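Local coordinates for GrpU microcompartment shell protein (Pectobacterium wasabiae, PDB 4OLP) that forms part of the shell of a glycyl-radical type bacterial microcompartment and binds an iron-sulfur cluster, probably for electron transport, at residues Y48-Q53 with M89-D94. Sequence-based numbering, arbitrary orientation.
Sequences YFYADQ and MRIIED
Tyr50 reaches across from helix 44-56 and lays one face of its ring on Ile92, whose CG1 stands 3.9 Å from the ring centroid and only 20° off the normal, a CH-pi contact. With CG1 anti to the carbonyl carbon (chi1 -68°), this branch of Ile92 lies over the ring, nearest Tyr50 CD1 at 3.7 Å and displaced from the ring centre toward the rim. The opposite face of the ring meets Phe49 CD2, so the tyrosine is held between an aliphatic branch and an aromatic edge atom. Tyr50 CA and Ile92 CA make the closest CA approach of the two segments, 7.3 Å, and the tyrosine ring reaches across it to offer Ile92 a broad face. Both helices, 44-56 and 82-92, pack against the antiparallel sheet of the BMC domain, and Ile92, branched and apolar, also touches Ile40 and Ile78 of the strands beneath. Toward solvent the fit slackens: exposed Ile91 brings its CG2 no closer than 4.3 Å to Tyr50 CE1. The Tyr50 OH lies 3.9 Å from Asp94 O, too far for a bond. Tyrosine suits the site because its apolar ring packs on Ile92 while the hydroxyl at its end makes a weak hydrogen bond to Arg4 of a neighbouring subunit.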
loop_
_atom_site.group_PDB
_atom_site.type_symbol
_atom_site.label_atom_id
_atom_site.label_comp_id
_atom_site.label_asym_id
_atom_site.label_seq_id
_atom_site.Cartn_x
_atom_site.Cartn_y
_atom_site.Cartn_z
ATOM N N TYR B 48 -1.759 12.912 15.577
ATOM C CA TYR B 48 -1.381 14.305 15.701
ATOM C C TYR B 48 -2.007 14.957 16.915
ATOM O O TYR B 48 -1.407 15.860 17.502
ATOM C CB TYR B 48 -1.765 15.067 14.454
ATOM C CG TYR B 48 -0.980 14.590 13.285
ATOM C CD1 TYR B 48 0.395 14.689 13.283
ATOM C CD2 TYR B 48 -1.601 14.016 12.191
ATOM C CE1 TYR B 48 1.140 14.254 12.214
ATOM C CE2 TYR B 48 -0.864 13.568 11.113
ATOM C CZ TYR B 48 0.505 13.698 11.135
ATOM O OH TYR B 48 1.266 13.278 10.081
ATOM N N PHE B 49 -3.195 14.501 17.305
ATOM C CA PHE B 49 -3.817 15.011 18.526
ATOM C C PHE B 49 -2.941 14.690 19.728
ATOM O O PHE B 49 -2.562 15.581 20.489
ATOM C CB PHE B 49 -5.229 14.458 18.731
ATOM C CG PHE B 49 -5.875 14.963 19.980
ATOM C CD1 PHE B 49 -6.386 16.258 20.043
ATOM C CD2 PHE B 49 -5.928 14.171 21.116
ATOM C CE1 PHE B 49 -6.957 16.740 21.218
ATOM C CE2 PHE B 49 -6.503 14.650 22.287
ATOM C CZ PHE B 49 -7.016 15.932 22.336
ATOM N N TYR B 50 -2.583 13.425 19.855
ATOM C CA TYR B 50 -1.783 13.008 20.984
ATOM C C TYR B 50 -0.328 13.467 20.903
ATOM O O TYR B 50 0.270 13.718 21.939
ATOM C CB TYR B 50 -1.919 11.498 21.210
ATOM C CG TYR B 50 -3.264 11.128 21.808
ATOM C CD1 TYR B 50 -3.638 11.598 23.060
ATOM C CD2 TYR B 50 -4.162 10.327 21.105
ATOM C CE1 TYR B 50 -4.875 11.268 23.591
ATOM C CE2 TYR B 50 -5.396 9.997 21.625
ATOM C CZ TYR B 50 -5.754 10.468 22.870
ATOM O OH TYR B 50 -6.991 10.119 23.391
ATOM N N ALA B 51 0.226 13.614 19.696
ATOM C CA ALA B 51 1.589 14.164 19.537
ATOM C C ALA B 51 1.663 15.584 20.056
ATOM O O ALA B 51 2.547 15.967 20.819
ATOM C CB ALA B 51 2.011 14.159 18.087
ATOM N N ASP B 52 0.666 16.353 19.665
ATOM C CA ASP B 52 0.595 17.742 20.009
ATOM C C ASP B 52 0.567 17.875 21.540
ATOM O O ASP B 52 1.272 18.714 22.112
ATOM C CB ASP B 52 -0.655 18.339 19.378
ATOM C CG ASP B 52 -0.916 19.747 19.836
ATOM O OD1 ASP B 52 -0.223 20.652 19.336
ATOM O OD2 ASP B 52 -1.816 19.934 20.696
ATOM N N GLN B 53 -0.251 17.038 22.180
ATOM C CA GLN B 53 -0.316 16.949 23.630
ATOM C C GLN B 53 1.092 16.766 24.183
ATOM O O GLN B 53 1.604 17.575 24.970
ATOM C CB GLN B 53 -1.152 15.671 24.001
ATOM C CG GLN B 53 -2.661 15.687 23.784
ATOM C CD GLN B 53 -3.330 16.661 24.700
ATOM O OE1 GLN B 53 -3.021 17.849 24.673
ATOM N NE2 GLN B 53 -4.242 16.166 25.541
ATOM N N MET B 89 0.855 7.006 27.855
ATOM C CA MET B 89 0.216 5.784 27.340
ATOM C C MET B 89 -1.119 5.520 28.012
ATOM O O MET B 89 -2.052 5.016 27.385
ATOM C CB MET B 89 1.114 4.564 27.542
ATOM C CG MET B 89 2.452 4.657 26.843
ATOM S SD MET B 89 2.343 4.917 25.074
ATOM C CE MET B 89 2.256 3.220 24.515
ATOM N N ARG B 90 -1.194 5.870 29.291
ATOM C CA ARG B 90 -2.422 5.789 30.045
ATOM C C ARG B 90 -3.483 6.728 29.470
ATOM O O ARG B 90 -4.563 6.293 29.095
ATOM C CB ARG B 90 -2.165 6.182 31.491
ATOM C CG ARG B 90 -2.942 5.288 32.416
ATOM C CD ARG B 90 -3.268 5.989 33.709
ATOM N NE ARG B 90 -4.244 7.080 33.538
ATOM C CZ ARG B 90 -3.974 8.380 33.672
ATOM N NH1 ARG B 90 -2.748 8.799 33.988
ATOM N NH2 ARG B 90 -4.940 9.281 33.487
ATOM N N ILE B 91 -3.144 8.015 29.375
ATOM C CA ILE B 91 -4.020 9.039 28.805
ATOM C C ILE B 91 -4.542 8.641 27.430
ATOM O O ILE B 91 -5.668 8.966 27.068
ATOM C CB ILE B 91 -3.274 10.379 28.679
ATOM C CG1 ILE B 91 -2.971 10.944 30.070
ATOM C CG2 ILE B 91 -4.039 11.376 27.821
ATOM C CD1 ILE B 91 -2.741 12.442 30.153
ATOM N N ILE B 92 -3.709 7.960 26.648
ATOM C CA ILE B 92 -4.074 7.566 25.292
ATOM C C ILE B 92 -5.079 6.411 25.305
ATOM O O ILE B 92 -5.942 6.357 24.442
ATOM C CB ILE B 92 -2.812 7.247 24.458
ATOM C CG1 ILE B 92 -2.003 8.529 24.212
ATOM C CG2 ILE B 92 -3.178 6.635 23.122
ATOM C CD1 ILE B 92 -0.535 8.275 23.940
ATOM N N GLU B 93 -4.994 5.528 26.302
ATOM C CA GLU B 93 -6.012 4.478 26.518
ATOM C C GLU B 93 -7.418 5.036 26.855
ATOM O O GLU B 93 -8.391 4.290 26.858
ATOM C CB GLU B 93 -5.572 3.531 27.654
ATOM C CG GLU B 93 -6.141 2.107 27.687
ATOM C CD GLU B 93 -6.032 1.355 26.373
ATOM O OE1 GLU B 93 -7.036 0.882 25.735
ATOM O OE2 GLU B 93 -4.870 1.244 25.997
ATOM N N ASP B 94 -7.522 6.335 27.124
ATOM C CA ASP B 94 -8.778 7.004 27.393
ATOM C C ASP B 94 -9.145 7.988 26.258
ATOM O O ASP B 94 -9.385 7.599 25.092
ATOM C CB ASP B 94 -8.564 7.788 28.707
ATOM C CG ASP B 94 -9.845 8.054 29.443
ATOM O OD1 ASP B 94 -10.203 7.336 30.416
ATOM O OD2 ASP B 94 -10.501 9.017 29.036
#